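Local coordinates for protein oligogalacturonate lyase (PDB 3C5M) that probably cleaves short oligogalacturonides derived from pectin by a lyase reaction, using a manganese ion held in a seven-bladed beta-propeller, at residues A[85-98]-A[128-140]. Sequence-based numbering, arbitrary orientation.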
loop_
_atom_site.group_PDB
_atom_site.type_symbol
_atom_site.label_atom_id
_atom_site.label_comp_id
_atom_site.label_asym_id
_atom_site.label_seq_id
_atom_site.Cartn_x
_atom_site.Cartn_y
_atom_site.Cartn_z
ATOM N N GLY A 85 4.957 5.579 -1.182
ATOM C CA GLY A 85 5.755 4.428 -0.818
ATOM C C GLY A 85 6.445 4.499 0.526
ATOM O O GLY A 85 6.873 3.479 1.041
ATOM N N GLY A 86 6.542 5.684 1.111
ATOM C CA GLY A 86 7.217 5.830 2.389
ATOM C C GLY A 86 6.767 4.890 3.481
ATOM O O GLY A 86 5.609 4.465 3.503
ATOM N N PHE A 87 7.682 4.554 4.391
ATOM C CA PHE A 87 7.344 3.669 5.510
ATOM C C PHE A 87 8.330 3.793 6.663
ATOM O O PHE A 87 9.485 4.200 6.482
ATOM C CB PHE A 87 7.271 2.213 5.041
ATOM C CG PHE A 87 8.597 1.620 4.677
ATOM C CD1 PHE A 87 9.372 0.970 5.629
ATOM C CD2 PHE A 87 9.084 1.731 3.389
ATOM C CE1 PHE A 87 10.628 0.437 5.292
ATOM C CE2 PHE A 87 10.337 1.201 3.048
ATOM C CZ PHE A 87 11.106 0.557 4.001
ATOM N N ILE A 88 7.860 3.443 7.854
ATOM C CA ILE A 88 8.679 3.504 9.066
ATOM C C ILE A 88 9.441 2.188 9.268
ATOM O O ILE A 88 8.931 1.115 8.952
ATOM C CB ILE A 88 7.791 3.822 10.298
ATOM C CG1 ILE A 88 7.187 5.228 10.136
ATOM C CG2 ILE A 88 8.599 3.741 11.564
ATOM C CD1 ILE A 88 6.256 5.663 11.251
ATOM N N SER A 89 10.675 2.286 9.761
ATOM C CA SER A 89 11.528 1.120 10.008
ATOM C C SER A 89 10.952 0.266 11.133
ATOM O O SER A 89 10.083 0.717 11.869
ATOM C CB SER A 89 12.934 1.581 10.401
ATOM O OG SER A 89 12.941 2.237 11.670
ATOM N N THR A 90 11.443 -0.960 11.270
ATOM C CA THR A 90 10.968 -1.857 12.309
ATOM C C THR A 90 11.369 -1.343 13.682
ATOM O O THR A 90 10.589 -1.429 14.632
ATOM C CB THR A 90 11.542 -3.266 12.116
ATOM O OG1 THR A 90 11.225 -3.727 10.799
ATOM C CG2 THR A 90 10.973 -4.230 13.139
ATOM N N ASP A 91 12.587 -0.806 13.779
ATOM C CA ASP A 91 13.116 -0.258 15.035
ATOM C C ASP A 91 12.506 1.105 15.306
ATOM O O ASP A 91 12.733 1.699 16.347
ATOM C CB ASP A 91 14.657 -0.146 14.980
ATOM C CG ASP A 91 15.155 0.783 13.867
ATOM O OD1 ASP A 91 14.770 0.589 12.692
ATOM O OD2 ASP A 91 15.953 1.696 14.167
ATOM N N GLU A 92 11.736 1.595 14.344
ATOM C CA GLU A 92 11.059 2.879 14.467
ATOM C C GLU A 92 12.004 4.040 14.725
ATOM O O GLU A 92 11.625 5.032 15.330
ATOM C CB GLU A 92 9.997 2.808 15.575
ATOM C CG GLU A 92 9.146 1.562 15.440
ATOM C CD GLU A 92 7.854 1.610 16.205
ATOM O OE1 GLU A 92 7.809 2.282 17.262
ATOM O OE2 GLU A 92 6.891 0.947 15.753
ATOM N N ARG A 93 13.232 3.929 14.241
ATOM C CA ARG A 93 14.189 4.998 14.432
ATOM C C ARG A 93 14.426 5.736 13.124
ATOM O O ARG A 93 15.236 6.660 13.044
ATOM C CB ARG A 93 15.501 4.439 14.975
ATOM C CG ARG A 93 15.347 3.769 16.333
ATOM C CD ARG A 93 16.695 3.579 16.973
ATOM N NE ARG A 93 17.328 4.874 17.212
ATOM C CZ ARG A 93 18.630 5.052 17.397
ATOM N NH1 ARG A 93 19.455 4.011 17.367
ATOM N NH2 ARG A 93 19.105 6.272 17.612
ATOM N N ALA A 94 13.697 5.332 12.097
ATOM C CA ALA A 94 13.843 5.957 10.801
ATOM C C ALA A 94 12.736 5.519 9.842
ATOM O O ALA A 94 12.002 4.556 10.104
ATOM C CB ALA A 94 15.208 5.592 10.222
ATOM N N PHE A 95 12.598 6.248 8.737
ATOM C CA PHE A 95 11.615 5.877 7.718
ATOM C C PHE A 95 12.332 5.987 6.382
ATOM O O PHE A 95 13.363 6.646 6.292
ATOM C CB PHE A 95 10.345 6.767 7.785
ATOM C CG PHE A 95 10.383 7.993 6.908
ATOM C CD1 PHE A 95 11.071 9.138 7.310
ATOM C CD2 PHE A 95 9.722 8.004 5.676
ATOM C CE1 PHE A 95 11.099 10.278 6.507
ATOM C CE2 PHE A 95 9.744 9.142 4.859
ATOM C CZ PHE A 95 10.436 10.285 5.276
ATOM N N PHE A 96 11.811 5.311 5.365
ATOM C CA PHE A 96 12.424 5.325 4.041
ATOM C C PHE A 96 11.466 5.869 2.997
ATOM O O PHE A 96 10.248 5.682 3.097
ATOM C CB PHE A 96 12.819 3.907 3.596
ATOM C CG PHE A 96 13.861 3.254 4.453
ATOM C CD1 PHE A 96 13.572 2.863 5.759
ATOM C CD2 PHE A 96 15.130 2.997 3.941
ATOM C CE1 PHE A 96 14.534 2.220 6.545
ATOM C CE2 PHE A 96 16.099 2.355 4.716
ATOM C CZ PHE A 96 15.802 1.963 6.024
ATOM N N TYR A 97 12.017 6.532 1.985
ATOM C CA TYR A 97 11.202 7.050 0.900
ATOM C C TYR A 97 12.077 7.305 -0.312
ATOM O O TYR A 97 13.290 7.359 -0.192
ATOM C CB TYR A 97 10.508 8.345 1.311
ATOM C CG TYR A 97 11.384 9.566 1.239
ATOM C CD1 TYR A 97 12.359 9.802 2.210
ATOM C CD2 TYR A 97 11.225 10.506 0.206
ATOM C CE1 TYR A 97 13.161 10.949 2.167
ATOM C CE2 TYR A 97 12.018 11.655 0.145
ATOM C CZ TYR A 97 12.984 11.869 1.128
ATOM O OH TYR A 97 13.781 12.991 1.074
ATOM N N VAL A 98 11.451 7.453 -1.475
ATOM C CA VAL A 98 12.177 7.701 -2.705
ATOM C C VAL A 98 11.983 9.138 -3.170
ATOM O O VAL A 98 10.859 9.646 -3.226
ATOM C CB VAL A 98 11.710 6.764 -3.826
ATOM C CG1 VAL A 98 12.425 7.103 -5.121
ATOM C CG2 VAL A 98 11.967 5.325 -3.429
ATOM N N GLY A 128 7.316 0.762 -9.213
ATOM C CA GLY A 128 6.678 0.159 -8.058
ATOM C C GLY A 128 7.144 0.812 -6.764
ATOM O O GLY A 128 7.707 1.910 -6.776
ATOM N N THR A 129 6.922 0.122 -5.649
ATOM C CA THR A 129 7.288 0.602 -4.313
ATOM C C THR A 129 8.275 -0.335 -3.591
ATOM O O THR A 129 8.065 -1.551 -3.549
ATOM C CB THR A 129 6.024 0.703 -3.440
ATOM O OG1 THR A 129 5.121 1.631 -4.045
ATOM C CG2 THR A 129 6.362 1.140 -2.023
ATOM N N TRP A 130 9.331 0.230 -3.020
ATOM C CA TRP A 130 10.294 -0.567 -2.269
ATOM C C TRP A 130 9.640 -1.126 -1.005
ATOM O O TRP A 130 8.965 -0.398 -0.279
ATOM C CB TRP A 130 11.484 0.280 -1.840
ATOM C CG TRP A 130 12.379 0.667 -2.928
ATOM C CD1 TRP A 130 12.338 1.812 -3.654
ATOM C CD2 TRP A 130 13.496 -0.084 -3.412
ATOM N NE1 TRP A 130 13.369 1.830 -4.568
ATOM C CE2 TRP A 130 14.093 0.676 -4.442
ATOM C CE3 TRP A 130 14.045 -1.331 -3.080
ATOM C CZ2 TRP A 130 15.223 0.235 -5.138
ATOM C CZ3 TRP A 130 15.165 -1.772 -3.769
ATOM C CH2 TRP A 130 15.741 -0.992 -4.790
ATOM N N VAL A 131 9.859 -2.412 -0.739
ATOM C CA VAL A 131 9.307 -3.067 0.442
ATOM C C VAL A 131 10.434 -3.700 1.260
ATOM O O VAL A 131 11.135 -4.587 0.780
ATOM C CB VAL A 131 8.279 -4.161 0.044
ATOM C CG1 VAL A 131 7.797 -4.926 1.275
ATOM C CG2 VAL A 131 7.096 -3.522 -0.653
ATOM N N ALA A 132 10.605 -3.234 2.493
ATOM C CA ALA A 132 11.640 -3.750 3.387
ATOM C C ALA A 132 11.320 -5.134 3.939
ATOM O O ALA A 132 10.183 -5.583 3.895
ATOM C CB ALA A 132 11.839 -2.788 4.532
ATOM N N ASN A 133 12.337 -5.807 4.458
ATOM C CA ASN A 133 12.153 -7.125 5.044
ATOM C C ASN A 133 11.878 -6.882 6.516
ATOM O O ASN A 133 12.172 -5.801 7.025
ATOM C CB ASN A 133 13.407 -7.976 4.874
ATOM C CG ASN A 133 14.571 -7.456 5.671
ATOM O OD1 ASN A 133 14.893 -6.269 5.630
ATOM N ND2 ASN A 133 15.217 -8.342 6.400
ATOM N N SER A 134 11.321 -7.870 7.209
ATOM C CA SER A 134 11.001 -7.666 8.616
ATOM C C SER A 134 12.119 -7.107 9.483
ATOM O O SER A 134 11.861 -6.257 10.332
ATOM C CB SER A 134 10.455 -8.947 9.220
ATOM O OG SER A 134 9.057 -9.010 8.992
ATOM N N ASP A 135 13.349 -7.572 9.272
ATOM C CA ASP A 135 14.479 -7.081 10.051
ATOM C C ASP A 135 14.884 -5.686 9.599
ATOM O O ASP A 135 15.643 -4.995 10.278
ATOM C CB ASP A 135 15.677 -8.019 9.931
ATOM C CG ASP A 135 15.475 -9.319 10.676
ATOM O OD1 ASP A 135 14.846 -9.290 11.760
ATOM O OD2 ASP A 135 15.957 -10.369 10.188
ATOM N N CYS A 136 14.392 -5.281 8.433
ATOM C CA CYS A 136 14.682 -3.954 7.905
ATOM C C CYS A 136 16.170 -3.768 7.608
ATOM O O CYS A 136 16.759 -2.746 7.959
ATOM C CB CYS A 136 14.212 -2.903 8.910
ATOM S SG CYS A 136 13.502 -1.478 8.135
ATOM N N THR A 137 16.763 -4.760 6.947
ATOM C CA THR A 137 18.183 -4.729 6.610
ATOM C C THR A 137 18.359 -4.810 5.104
ATOM O O THR A 137 19.429 -4.514 4.569
ATOM C CB THR A 137 18.922 -5.924 7.236
ATOM O OG1 THR A 137 18.444 -7.140 6.646
ATOM C CG2 THR A 137 18.667 -5.980 8.736
ATOM N N LYS A 138 17.296 -5.228 4.433
ATOM C CA LYS A 138 17.289 -5.371 2.991
ATOM C C LYS A 138 15.997 -4.805 2.411
ATOM O O LYS A 138 14.937 -4.842 3.043
ATOM C CB LYS A 138 17.410 -6.853 2.611
ATOM C CG LYS A 138 18.776 -7.460 2.872
ATOM C CD LYS A 138 18.791 -8.971 2.679
ATOM C CE LYS A 138 18.049 -9.684 3.811
ATOM N NZ LYS A 138 18.106 -11.175 3.671
ATOM N N LEU A 139 16.093 -4.285 1.196
ATOM C CA LEU A 139 14.936 -3.728 0.497
ATOM C C LEU A 139 14.767 -4.420 -0.841
ATOM O O LEU A 139 15.738 -4.673 -1.527
ATOM C CB LEU A 139 15.135 -2.232 0.268
ATOM C CG LEU A 139 14.935 -1.385 1.520
ATOM C CD1 LEU A 139 15.280 0.061 1.230
ATOM C CD2 LEU A 139 13.508 -1.514 1.974
ATOM N N VAL A 140 13.537 -4.730 -1.217
ATOM C CA VAL A 140 13.298 -5.381 -2.495
ATOM C C VAL A 140 12.484 -4.441 -3.395
ATOM O O VAL A 140 11.700 -3.630 -2.907
ATOM C CB VAL A 140 12.538 -6.702 -2.276
ATOM C CG1 VAL A 140 11.215 -6.418 -1.594
ATOM C CG2 VAL A 140 12.308 -7.403 -3.581
#
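Two antiparallel hairpins face each other here, coming closest through their CA atoms at Gly85 with Thr129 (5.4 Å) and at Thr90 with Cys136 (6.1 Å). No backbone-to-backbone hydrogen bond joins them. In the first, Phe87 and Phe96 are bonded in both directions between strands 87-88 and 94-98; in the second, Val131 and Val140 do likewise, and a type I turn from Asn133 to Cys136 closes the end. The Phe87 ring reaches across to Ala132, whose CB lies 3.5 Å from Phe87 CZ at a slant, whereas Leu139 CD2 and, more distantly, the Cys136 sulfur approach its edge near the ring plane. With chi1 at 70°, CG is flanked by both the backbone N and the carbonyl carbon, and the ring projects toward strand 129-132. Leu139 divides its branches, CD2 going to Phe87 and CD1 to Phe96 CD2 (4.0 Å). These hairpins are the inner strands of two successive blades of the seven-bladed propeller, so the apolar layer is packing between blades; at the Gly85-Thr129 end the side chain of Thr129 is about 10 Å from the bound manganese. There Thr129 CG2 rests on Gly85 CA. Val98 CG2 meets Trp130 CD1 at 3.5 Å, the valine lying roughly perpendicular to the tryptophan side chain, while the indole also packs on Ile171 and Val173 of its own blade. At the turn, Cys136 SG lies against Ser89 CA and obliquely beside the Phe96 ring. Beyond it Thr90 OG1 donates to Ser134 O (2.7 Å), tilted 32° from the carbonyl plane. Asn133 OD1 braces this turn by accepting from Thr137 N and Lys138 N.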